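Local structure of response regulator ChrA (Corynebacterium diphtheriae, 4YN8) at residues A87-A92 against A129-Q134; V51-Q56 against I63-A68; Q162-A165 against S170-T173; S144-E149 against A165-S170. The protein probably binds DNA as the response regulator of a haem-sensing two-component system, coupling a receiver domain to a LuxR-type helix-turn-helix domain. The protein carries 1 engineered substitution. One frame throughout, in Å; residues are numbered along the deposited sequence. Where two conformers were deposited one is given.

Interaction 1: A87-A92 against A129-Q134; sequences ADILAA and ANALMQ
The first turn of helix 89-94, part of the receiver domain's alternating alpha/beta fold, packs through Ile89 and Leu90 against Ala131 and Leu132 of helix 126-136. It is a small helix-helix contact, apolar throughout, burying 175 Å² in total. The backbones come nearest at Ile89 and Leu132, whose CA atoms lie 6.4 Å apart. Ile89 points at the other helix, and its CG1 stands anti to the backbone N (chi1 -176°). This carries CD1 forward to Ala131 CB at 3.9 Å, while the CG2 branch lies 4.2 Å from Leu132 CD1. Of the four residues, Leu132 has the most surface buried by this contact. A single methyl, CD1, does its work: it approaches the Leu90 backbone closely, 3.7 Å from CA, and also meets Leu90 CD1 at 3.9 Å. Leu132 thus lies obliquely across both Ile89 and Leu90. The turn it covers is fixed from its start, since Asp88 occupies the N-cap position. A second link between the two parts of the chain comes from Arg135, which hydrogen-bonds Ala87 O. In the cap itself, Ala91 N donates to Asp88 OD1 over 3.1 Å, meeting the oxygen from above the carboxylate plane, 69° out of it.

Interaction 2: V51-Q56 against I63-A68; sequences VVTDIQ and ITLTRA. With MG (magnesium ion), chain F; SO4 (sulfate ion), chain B.
Leu65 and Thr53 lie alongside each other, pointing opposite ways, while Val51 lies obliquely to Leu65, and Ile55 to Ile63. These pairs join strand 50-53 and the residues that follow to helix 62-72. Leu65 uses one methyl: CD2 is 4.1 Å from Val51 CG1 and 3.9 Å from Thr53 OG1. That hydroxyl, anti to its own backbone nitrogen (chi1 -172°), keeps its proton for Asp54 O, 2.9 Å from OG1, on a lone pair in the carbonyl plane. Farther along, the Ile55 CG2 branch meets Ile63 CD1 at 3.8 Å, and its other branch runs toward the sulfate. Between these pairs, Asp54 contributes to the receiver's metal site. Asp54 OD1 binds magnesium at 2.3 Å, alongside Asp12, His14 and waters. Asp54 has the position of the phospho-accepting aspartate of receiver domains, and the sulfate, probably from the crystallisation liquor, sits where a phosphoryl group would be expected: Ile55 N donates to its O4 over 3.1 Å and Gln56 N to its O3 at 164°. Thr81, Thr85 and Lys103 also bind this anion. Strand 50-53 lies between strands 6-11 and 77-81 in the parallel sheet, and helix 62-72 makes the crossover of that beta-alpha-beta unit, with Ile63 reaching helix 89-94.

Interaction 3: Q162-A165 against S170-T173; sequences QLAA and SEAT
Ala164 in helix 160-167 and Glu171 at the start of helix 171-185 bring their CA atoms to 5.3 Å. Ser170, the residue between loop and helix, has an extended backbone (phi -72°, psi 154°) and occupies the N-cap position; from Glu171 onward the angles are helical. The chain therefore turns sharply into the new helix just where it passes Ala164. The CB bond of Ala164 is directed toward this turn, and the methyl rests against the peptide that joins Ser170 to Glu171, with Ala164 CB 4.0 Å from Ser170 C and 3.7 Å from Glu171 N. The same methyl touches Glu171 CG at 3.8 Å. The torsion explains the pairing: CG of Glu171 sits beside its own backbone nitrogen (chi1 -75°), so one methyl can reach both. The chain of Glu171 then runs on extended, and it is the CG methylene, not the carboxylate, that makes the contact. Ser170 CB turns away from helix 160-167, and its OG pairs with Thr173 OG1 at 2.8 Å, linking cap and first turn. From helix 160-167, Leu163 packs on Asn153 and Leu154 of helix 145-155. Helices 160-167 and 171-185 are those of the helix-turn-helix, the latter being the recognition helix in LuxR-type domains. With 89 Å² buried, the approach of the two segments is carried by van der Waals contact, and its closeness is consistent with the small Ala164 methyl at the point of approach, while Ser170 OG bonds within its own segment.

Interaction 4: S144-E149 against A165-S170; sequences SAREIE and AKLFIS
Glu149 and Arg146 of helix 145-155 reach across to Leu167 and Ile169, at the end of helix 160-167 and in the turn that follows it. The tightest approach sets a carboxylate against a methyl: Glu149 OE2 lies 3.4 Å from Leu167 CD2, the two side chains laid antiparallel. Ile169 CG2 sits over one face of the Arg146 guanidinium, displaced to its margin, 3.8 Å from Arg146 NH2, while Arg146 NH1 lies 4.0 Å from Leu167 CB. Polar linkage between the segments goes through a water in the guanidinium plane, at the edge of the group: it accepts from Arg146 NH2 at 2.9 Å and donates to Leu167 O at 3.1 Å. The next shell holds the arginine in place. Its chain bends at chi2 (65°) and chi3 (82°), which shortens its reach and puts Arg146 NH1 beside Glu149 OE1 in a salt bridge of 3.0 Å, although the hydrogen-bond geometry there is weak. His177 of helix 171-185 also touches Arg146. Phe168 leaves the helix with positive phi (58°), redirecting the chain after Leu167 and letting Ile169 point back toward helix 145-155 and touch Val174. Further out, Ser144 and Glu147 form a capping box: Glu147 N donates to Ser144 OG at 3.1 Å, and Ser144 N to Glu147 OE1. Glu147 OE2 bonds His180 of helix 171-185. Such packing of a preceding helix against the turn of a helix-turn-helix is characteristic of the LuxR-type domain.

Overall arrangement
From the N terminus, interaction 2 comes first, closing the short loop after strand 50-53 and fastening it to helix 62-72. Interaction 1 follows in series and spans 36 intervening residues, bringing helix 126-136 back onto helix 89-94. The two touch where Ala87 and Ala92 meet Ile55 and Gln56, forming one continuous region of the receiver fold. The remaining contacts lie in the LuxR-type domain, about 37 to 48 Å away, centre to centre. Interaction 4 closes the longer loop there. Interaction 3 closes the short turn between helices 160-167 and 171-185; its span (162-173) interleaves with that of interaction 4 (144-170), sharing Ala165 and Ser170, and Ile169 N probably hydrogen-bonds Ala164 O.

Interaction 1: A87-A92 against A129-Q134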
loop_
_atom_site.group_PDB
_atom_site.type_symbol
_atom_site.label_atom_id
_atom_site.label_comp_id
_atom_site.label_asym_id
_atom_site.label_seq_id
_atom_site.Cartn_x
_atom_site.Cartn_y
_atom_site.Cartn_z
ATOM N N ALA A 87 4.876 -2.528 -3.330
ATOM C CA ALA A 87 4.900 -1.492 -2.304
ATOM C C ALA A 87 3.570 -1.369 -1.553
ATOM O O ALA A 87 2.552 -1.900 -1.987
ATOM C CB ALA A 87 5.211 -0.168 -2.924
ATOM N N ASP A 88 3.583 -0.568 -0.488
ATOM C CA ASP A 88 2.403 -0.359 0.325
ATOM C C ASP A 88 1.548 0.727 -0.295
ATOM O O ASP A 88 1.609 1.928 0.088
ATOM C CB ASP A 88 2.769 0.034 1.749
ATOM C CG ASP A 88 1.613 -0.125 2.710
ATOM O OD1 ASP A 88 0.432 -0.188 2.308
ATOM O OD2 ASP A 88 1.926 -0.163 3.903
ATOM N N ILE A 89 0.777 0.303 -1.294
ATOM C CA ILE A 89 -0.013 1.261 -2.071
ATOM C C ILE A 89 -1.084 1.922 -1.171
ATOM O O ILE A 89 -1.352 3.118 -1.346
ATOM C CB ILE A 89 -0.604 0.597 -3.336
ATOM C CG1 ILE A 89 -1.363 1.633 -4.200
ATOM C CG2 ILE A 89 -1.529 -0.516 -2.931
ATOM C CD1 ILE A 89 -1.755 1.072 -5.564
ATOM N N LEU A 90 -1.667 1.200 -0.228
ATOM C CA LEU A 90 -2.639 1.819 0.663
ATOM C C LEU A 90 -1.976 2.927 1.502
ATOM O O LEU A 90 -2.524 4.029 1.605
ATOM C CB LEU A 90 -3.303 0.807 1.539
ATOM C CG LEU A 90 -4.284 1.370 2.591
ATOM C CD1 LEU A 90 -5.407 2.128 1.922
ATOM C CD2 LEU A 90 -4.811 0.223 3.489
ATOM N N ALA A 91 -0.808 2.646 2.082
ATOM C CA ALA A 91 -0.132 3.718 2.866
ATOM C C ALA A 91 0.199 4.907 1.978
ATOM O O ALA A 91 0.132 6.057 2.452
ATOM C CB ALA A 91 1.111 3.193 3.563
ATOM N N ALA A 92 0.574 4.658 0.712
ATOM C CA ALA A 92 0.885 5.739 -0.234
ATOM C C ALA A 92 -0.331 6.600 -0.513
ATOM O O ALA A 92 -0.256 7.842 -0.517
ATOM C CB ALA A 92 1.481 5.216 -1.547
ATOM N N ALA A 129 -6.706 4.004 -8.416
ATOM C CA ALA A 129 -7.821 3.596 -7.588
ATOM C C ALA A 129 -8.147 2.142 -7.808
ATOM O O ALA A 129 -8.388 1.402 -6.811
ATOM C CB ALA A 129 -9.032 4.474 -7.867
ATOM N N ASN A 130 -8.180 1.707 -9.072
ATOM C CA ASN A 130 -8.464 0.327 -9.373
ATOM C C ASN A 130 -7.358 -0.627 -8.777
ATOM O O ASN A 130 -7.663 -1.669 -8.187
ATOM C CB ASN A 130 -8.703 0.173 -10.907
ATOM C CG ASN A 130 -9.937 0.953 -11.448
ATOM O OD1 ASN A 130 -10.873 1.350 -10.740
ATOM N ND2 ASN A 130 -9.925 1.178 -12.770
ATOM N N ALA A 131 -6.064 -0.253 -8.899
ATOM C CA ALA A 131 -4.960 -1.014 -8.337
ATOM C C ALA A 131 -5.076 -1.130 -6.810
ATOM O O ALA A 131 -4.778 -2.162 -6.193
ATOM C CB ALA A 131 -3.619 -0.331 -8.727
ATOM N N LEU A 132 -5.519 -0.051 -6.177
ATOM C CA LEU A 132 -5.667 -0.030 -4.741
ATOM C C LEU A 132 -6.768 -1.002 -4.328
ATOM O O LEU A 132 -6.603 -1.772 -3.425
ATOM C CB LEU A 132 -6.019 1.368 -4.292
ATOM C CG LEU A 132 -6.378 1.528 -2.800
ATOM C CD1 LEU A 132 -5.214 1.155 -1.899
ATOM C CD2 LEU A 132 -6.880 2.927 -2.515
ATOM N N MET A 133 -7.898 -0.955 -5.026
ATOM C CA MET A 133 -9.027 -1.845 -4.718
ATOM C C MET A 133 -8.665 -3.287 -4.891
ATOM O O MET A 133 -8.930 -4.121 -4.034
ATOM C CB MET A 133 -10.179 -1.522 -5.630
ATOM C CG MET A 133 -10.811 -0.233 -5.234
ATOM S SD MET A 133 -12.243 -0.579 -4.225
ATOM C CE MET A 133 -13.339 -1.376 -5.406
ATOM N N GLN A 134 -7.962 -3.587 -5.975
ATOM C CA GLN A 134 -7.489 -4.957 -6.215
ATOM C C GLN A 134 -6.573 -5.441 -5.111
ATOM O O GLN A 134 -6.674 -6.563 -4.679
ATOM C CB GLN A 134 -6.716 -5.065 -7.523
ATOM C CG GLN A 134 -7.454 -4.723 -8.798
ATOM C CD GLN A 134 -7.067 -5.688 -9.919
ATOM O OE1 GLN A 134 -6.495 -6.740 -9.654
ATOM N NE2 GLN A 134 -7.420 -5.354 -11.155
#

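Interaction 2: V51-Q56 against I63-A68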
loop_
_atom_site.group_PDB
_atom_site.type_symbol
_atom_site.label_atom_id
_atom_site.label_comp_id
_atom_site.label_asym_id
_atom_site.label_seq_id
_atom_site.Cartn_x
_atom_site.Cartn_y
_atom_site.Cartn_z
ATOM N N VAL A 51 7.349 17.714 -7.080
ATOM C CA VAL A 51 8.113 16.521 -6.850
ATOM C C VAL A 51 7.371 15.316 -7.419
ATOM O O VAL A 51 6.175 15.102 -7.076
ATOM C CB VAL A 51 8.389 16.291 -5.345
ATOM C CG1 VAL A 51 9.021 14.944 -5.104
ATOM C CG2 VAL A 51 9.256 17.391 -4.761
ATOM N N VAL A 52 8.052 14.575 -8.270
ATOM C CA VAL A 52 7.490 13.363 -8.859
ATOM C C VAL A 52 8.270 12.206 -8.259
ATOM O O VAL A 52 9.480 12.095 -8.459
ATOM C CB VAL A 52 7.589 13.386 -10.391
ATOM C CG1 VAL A 52 7.093 12.081 -11.003
ATOM C CG2 VAL A 52 6.829 14.586 -10.955
ATOM N N THR A 53 7.583 11.323 -7.523
ATOM C CA THR A 53 8.287 10.286 -6.761
ATOM C C THR A 53 7.614 8.916 -6.869
ATOM O O THR A 53 6.442 8.864 -7.058
ATOM C CB THR A 53 8.406 10.653 -5.253
ATOM O OG1 THR A 53 9.277 9.690 -4.573
ATOM C CG2 THR A 53 7.112 10.677 -4.538
ATOM N N ASP A 54 8.495 7.907 -6.875
ATOM C CA ASP A 54 8.308 6.481 -6.585
ATOM C C ASP A 54 7.829 6.226 -5.159
ATOM O O ASP A 54 8.012 7.083 -4.285
ATOM C CB ASP A 54 9.826 5.960 -6.632
ATOM C CG ASP A 54 9.974 4.572 -6.928
ATOM O OD1 ASP A 54 9.687 4.118 -8.090
ATOM O OD2 ASP A 54 10.498 3.892 -6.033
ATOM N N ILE A 55 7.307 5.018 -4.861
ATOM C CA ILE A 55 7.040 4.635 -3.491
ATOM C C ILE A 55 8.237 3.897 -2.852
ATOM O O ILE A 55 8.783 4.350 -1.836
ATOM C CB ILE A 55 5.779 3.737 -3.370
ATOM C CG1 ILE A 55 4.582 4.382 -4.034
ATOM C CG2 ILE A 55 5.569 3.330 -1.932
ATOM C CD1 ILE A 55 3.375 3.461 -4.099
ATOM N N GLN A 56 8.670 2.799 -3.464
ATOM C CA GLN A 56 9.668 1.867 -2.906
ATOM C C GLN A 56 11.082 2.365 -3.002
ATOM O O GLN A 56 11.665 2.223 -4.027
ATOM C CB GLN A 56 9.636 0.575 -3.741
ATOM C CG GLN A 56 8.289 -0.071 -3.796
ATOM C CD GLN A 56 8.362 -1.456 -4.399
ATOM O OE1 GLN A 56 8.020 -1.680 -5.585
ATOM N NE2 GLN A 56 8.852 -2.383 -3.596
ATOM N N ILE A 63 6.349 7.453 0.598
ATOM C CA ILE A 63 5.282 7.707 1.590
ATOM C C ILE A 63 5.772 8.702 2.676
ATOM O O ILE A 63 5.138 9.735 2.959
ATOM C CB ILE A 63 4.854 6.389 2.224
ATOM C CG1 ILE A 63 4.292 5.469 1.154
ATOM C CG2 ILE A 63 3.829 6.597 3.343
ATOM C CD1 ILE A 63 4.327 4.013 1.568
ATOM N N THR A 64 6.971 8.431 3.228
ATOM C CA THR A 64 7.544 9.282 4.239
ATOM C C THR A 64 7.852 10.650 3.637
ATOM O O THR A 64 7.619 11.700 4.284
ATOM C CB THR A 64 8.829 8.654 4.799
ATOM O OG1 THR A 64 8.462 7.384 5.327
ATOM C CG2 THR A 64 9.452 9.542 5.859
ATOM N N LEU A 65 8.382 10.666 2.422
ATOM C CA LEU A 65 8.666 11.929 1.745
ATOM C C LEU A 65 7.417 12.806 1.540
ATOM O O LEU A 65 7.425 14.043 1.740
ATOM C CB LEU A 65 9.330 11.676 0.371
ATOM C CG LEU A 65 9.513 12.908 -0.489
ATOM C CD1 LEU A 65 10.516 13.814 0.233
ATOM C CD2 LEU A 65 9.960 12.492 -1.902
ATOM N N THR A 66 6.330 12.158 1.100
ATOM C CA THR A 66 5.045 12.855 0.938
ATOM C C THR A 66 4.605 13.539 2.230
ATOM O O THR A 66 4.224 14.709 2.203
ATOM C CB THR A 66 3.964 11.921 0.345
ATOM O OG1 THR A 66 4.469 11.492 -0.945
ATOM C CG2 THR A 66 2.633 12.630 0.178
ATOM N N ARG A 67 4.653 12.816 3.333
ATOM C CA ARG A 67 4.245 13.365 4.622
ATOM C C ARG A 67 5.183 14.483 5.072
ATOM O O ARG A 67 4.737 15.522 5.609
ATOM C CB ARG A 67 4.170 12.257 5.668
ATOM C CG ARG A 67 3.064 11.234 5.369
ATOM C CD ARG A 67 1.662 11.829 5.623
ATOM N NE ARG A 67 1.723 12.693 6.831
ATOM C CZ ARG A 67 1.448 13.999 6.857
ATOM N NH1 ARG A 67 0.966 14.574 5.783
ATOM N NH2 ARG A 67 1.598 14.713 7.999
ATOM N N ALA A 68 6.461 14.302 4.812
ATOM C CA ALA A 68 7.474 15.280 5.229
ATOM C C ALA A 68 7.279 16.573 4.498
ATOM O O ALA A 68 7.342 17.688 5.105
ATOM C CB ALA A 68 8.890 14.743 5.054
HETATM MG MG MG F . 11.517 2.779 -8.387
HETATM S S SO4 B . 6.744 1.693 -6.934
HETATM O O1 SO4 B . 6.678 1.410 -8.379
HETATM O O2 SO4 B . 6.315 0.504 -6.196
HETATM O O3 SO4 B . 8.068 2.068 -6.377
HETATM O O4 SO4 B . 5.805 2.852 -6.585
HETATM O O HOH W 1 10.246 1.400 -7.704
HETATM O O HOH W 2 12.065 3.719 -6.481
HETATM O O HOH W 3 11.312 2.608 -10.427
#

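Interaction 3: Q162-A165 against S170-T173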
loop_
_atom_site.group_PDB
_atom_site.type_symbol
_atom_site.label_atom_id
_atom_site.label_comp_id
_atom_site.label_asym_id
_atom_site.label_seq_id
_atom_site.Cartn_x
_atom_site.Cartn_y
_atom_site.Cartn_z
ATOM N N GLN A 162 -6.461 -31.610 25.719
ATOM C CA GLN A 162 -7.544 -32.508 25.443
ATOM C C GLN A 162 -7.881 -32.575 23.959
ATOM O O GLN A 162 -8.272 -33.635 23.442
ATOM C CB GLN A 162 -8.782 -32.077 26.252
ATOM C CG GLN A 162 -8.668 -32.466 27.724
ATOM C CD GLN A 162 -9.766 -31.855 28.554
ATOM O OE1 GLN A 162 -10.105 -30.690 28.398
ATOM N NE2 GLN A 162 -10.264 -32.614 29.481
ATOM N N LEU A 163 -7.772 -31.430 23.295
ATOM C CA LEU A 163 -8.008 -31.326 21.868
ATOM C C LEU A 163 -6.985 -32.150 21.143
ATOM O O LEU A 163 -7.326 -32.863 20.244
ATOM C CB LEU A 163 -7.899 -29.874 21.372
ATOM C CG LEU A 163 -9.047 -28.928 21.723
ATOM C CD1 LEU A 163 -8.764 -27.481 21.370
ATOM C CD2 LEU A 163 -10.288 -29.409 21.020
ATOM N N ALA A 164 -5.727 -32.028 21.547
ATOM C CA ALA A 164 -4.646 -32.788 20.917
ATOM C C ALA A 164 -4.899 -34.267 21.031
ATOM O O ALA A 164 -4.757 -35.016 20.054
ATOM C CB ALA A 164 -3.318 -32.404 21.552
ATOM N N ALA A 165 -5.297 -34.704 22.217
ATOM C CA ALA A 165 -5.497 -36.121 22.468
ATOM C C ALA A 165 -6.680 -36.660 21.654
ATOM O O ALA A 165 -6.613 -37.736 21.034
ATOM C CB ALA A 165 -5.705 -36.332 23.956
ATOM N N SER A 170 -0.722 -32.645 17.475
ATOM C CA SER A 170 0.083 -32.157 18.571
ATOM C C SER A 170 -0.545 -30.904 19.160
ATOM O O SER A 170 -1.231 -30.150 18.451
ATOM C CB SER A 170 1.486 -31.823 18.076
ATOM O OG SER A 170 1.512 -30.651 17.260
ATOM N N GLU A 171 -0.273 -30.640 20.422
ATOM C CA GLU A 171 -0.679 -29.336 21.031
ATOM C C GLU A 171 -0.196 -28.100 20.254
ATOM O O GLU A 171 -0.923 -27.100 20.114
ATOM C CB GLU A 171 -0.199 -29.232 22.459
ATOM C CG GLU A 171 -1.008 -30.082 23.413
ATOM C CD GLU A 171 -0.495 -29.991 24.840
ATOM O OE1 GLU A 171 -0.255 -28.866 25.327
ATOM O OE2 GLU A 171 -0.296 -31.059 25.449
ATOM N N ALA A 172 1.012 -28.159 19.715
ATOM C CA ALA A 172 1.507 -27.066 18.847
ATOM C C ALA A 172 0.699 -26.856 17.561
ATOM O O ALA A 172 0.468 -25.720 17.164
ATOM C CB ALA A 172 2.964 -27.290 18.491
ATOM N N THR A 173 0.284 -27.951 16.936
ATOM C CA THR A 173 -0.562 -27.920 15.743
ATOM C C THR A 173 -1.926 -27.312 16.127
ATOM O O THR A 173 -2.452 -26.425 15.371
ATOM C CB THR A 173 -0.764 -29.315 15.185
ATOM O OG1 THR A 173 0.501 -29.861 14.783
ATOM C CG2 THR A 173 -1.660 -29.300 13.982
#

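Interaction 4: S144-E149 against A165-S170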
loop_
_atom_site.group_PDB
_atom_site.type_symbol
_atom_site.label_atom_id
_atom_site.label_comp_id
_atom_site.label_asym_id
_atom_site.label_seq_id
_atom_site.Cartn_x
_atom_site.Cartn_y
_atom_site.Cartn_z
ATOM N N SER A 144 -11.828 -24.158 7.489
ATOM C CA SER A 144 -11.727 -25.505 6.989
ATOM C C SER A 144 -12.472 -26.495 7.924
ATOM O O SER A 144 -12.795 -26.186 9.067
ATOM C CB SER A 144 -10.248 -25.904 7.031
ATOM O OG SER A 144 -9.784 -25.997 8.380
ATOM N N ALA A 145 -12.586 -27.729 7.468
ATOM C CA ALA A 145 -13.253 -28.752 8.238
ATOM C C ALA A 145 -12.521 -28.932 9.569
ATOM O O ALA A 145 -13.159 -29.115 10.598
ATOM C CB ALA A 145 -13.287 -30.063 7.471
ATOM N N ARG A 146 -11.191 -28.885 9.540
ATOM C CA ARG A 146 -10.381 -29.051 10.748
ATOM C C ARG A 146 -10.630 -27.930 11.727
ATOM O O ARG A 146 -10.760 -28.139 12.928
ATOM C CB ARG A 146 -8.898 -29.092 10.422
ATOM C CG ARG A 146 -7.992 -29.141 11.640
ATOM C CD ARG A 146 -8.205 -30.464 12.398
ATOM N NE ARG A 146 -7.405 -31.515 11.738
ATOM C CZ ARG A 146 -7.334 -32.791 12.128
ATOM N NH1 ARG A 146 -8.133 -33.263 13.085
ATOM N NH2 ARG A 146 -6.475 -33.625 11.516
ATOM N N GLU A 147 -10.725 -26.709 11.211
ATOM C CA GLU A 147 -10.969 -25.580 12.063
ATOM C C GLU A 147 -12.377 -25.643 12.708
ATOM O O GLU A 147 -12.523 -25.321 13.902
ATOM C CB GLU A 147 -10.772 -24.276 11.278
ATOM C CG GLU A 147 -9.283 -23.908 11.026
ATOM C CD GLU A 147 -9.075 -22.817 9.952
ATOM O OE1 GLU A 147 -9.938 -22.608 9.039
ATOM O OE2 GLU A 147 -7.973 -22.208 9.966
ATOM N N ILE A 148 -13.374 -26.078 11.947
ATOM C CA ILE A 148 -14.736 -26.252 12.475
ATOM C C ILE A 148 -14.752 -27.315 13.565
ATOM O O ILE A 148 -15.345 -27.132 14.630
ATOM C CB ILE A 148 -15.719 -26.653 11.358
ATOM C CG1 ILE A 148 -15.883 -25.534 10.311
ATOM C CG2 ILE A 148 -17.049 -27.121 11.954
ATOM C CD1 ILE A 148 -16.290 -24.198 10.900
ATOM N N GLU A 149 -14.016 -28.406 13.328
ATOM C CA GLU A 149 -13.893 -29.470 14.306
ATOM C C GLU A 149 -13.273 -28.989 15.554
ATOM O O GLU A 149 -13.737 -29.309 16.664
ATOM C CB GLU A 149 -13.003 -30.595 13.734
ATOM C CG GLU A 149 -12.916 -31.828 14.591
ATOM C CD GLU A 149 -12.024 -32.905 13.941
ATOM O OE1 GLU A 149 -11.044 -32.547 13.223
ATOM O OE2 GLU A 149 -12.278 -34.096 14.176
ATOM N N ALA A 165 -5.297 -34.704 22.217
ATOM C CA ALA A 165 -5.497 -36.121 22.468
ATOM C C ALA A 165 -6.680 -36.660 21.654
ATOM O O ALA A 165 -6.613 -37.736 21.034
ATOM C CB ALA A 165 -5.705 -36.332 23.956
ATOM N N LYS A 166 -7.757 -35.882 21.591
ATOM C CA LYS A 166 -8.950 -36.316 20.903
ATOM C C LYS A 166 -8.807 -36.330 19.389
ATOM O O LYS A 166 -9.324 -37.238 18.703
ATOM C CB LYS A 166 -10.106 -35.423 21.346
ATOM C CG LYS A 166 -11.431 -35.911 20.806
ATOM C CD LYS A 166 -12.601 -35.115 21.341
ATOM C CE LYS A 166 -13.872 -35.527 20.597
ATOM N NZ LYS A 166 -15.003 -34.923 21.346
ATOM N N LEU A 167 -8.107 -35.338 18.853
ATOM C CA LEU A 167 -7.988 -35.175 17.405
ATOM C C LEU A 167 -6.716 -35.847 16.831
ATOM O O LEU A 167 -6.509 -35.870 15.608
ATOM C CB LEU A 167 -7.967 -33.675 17.041
ATOM C CG LEU A 167 -9.267 -32.981 17.500
ATOM C CD1 LEU A 167 -9.294 -31.526 17.067
ATOM C CD2 LEU A 167 -10.507 -33.681 17.013
ATOM N N PHE A 168 -5.866 -36.326 17.728
ATOM C CA PHE A 168 -4.561 -36.939 17.353
ATOM C C PHE A 168 -3.675 -36.021 16.583
ATOM O O PHE A 168 -3.051 -36.418 15.586
ATOM C CB PHE A 168 -4.746 -38.244 16.578
ATOM C CG PHE A 168 -5.527 -39.270 17.308
ATOM C CD1 PHE A 168 -4.907 -40.206 18.104
ATOM C CD2 PHE A 168 -6.918 -39.352 17.136
ATOM C CE1 PHE A 168 -5.644 -41.179 18.774
ATOM C CE2 PHE A 168 -7.663 -40.317 17.806
ATOM C CZ PHE A 168 -7.014 -41.222 18.629
ATOM N N ILE A 169 -3.570 -34.778 17.053
ATOM C CA ILE A 169 -2.612 -33.828 16.495
ATOM C C ILE A 169 -1.897 -33.215 17.697
ATOM O O ILE A 169 -2.405 -33.250 18.822
ATOM C CB ILE A 169 -3.288 -32.745 15.602
ATOM C CG1 ILE A 169 -4.401 -32.016 16.387
ATOM C CG2 ILE A 169 -3.896 -33.356 14.355
ATOM C CD1 ILE A 169 -5.072 -30.877 15.614
ATOM N N SER A 170 -0.722 -32.645 17.475
ATOM C CA SER A 170 0.083 -32.157 18.571
ATOM C C SER A 170 -0.545 -30.904 19.160
ATOM O O SER A 170 -1.231 -30.150 18.451
ATOM C CB SER A 170 1.486 -31.823 18.076
ATOM O OG SER A 170 1.512 -30.651 17.260
HETATM O O HOH W 4 -6.783 -36.337 12.566
#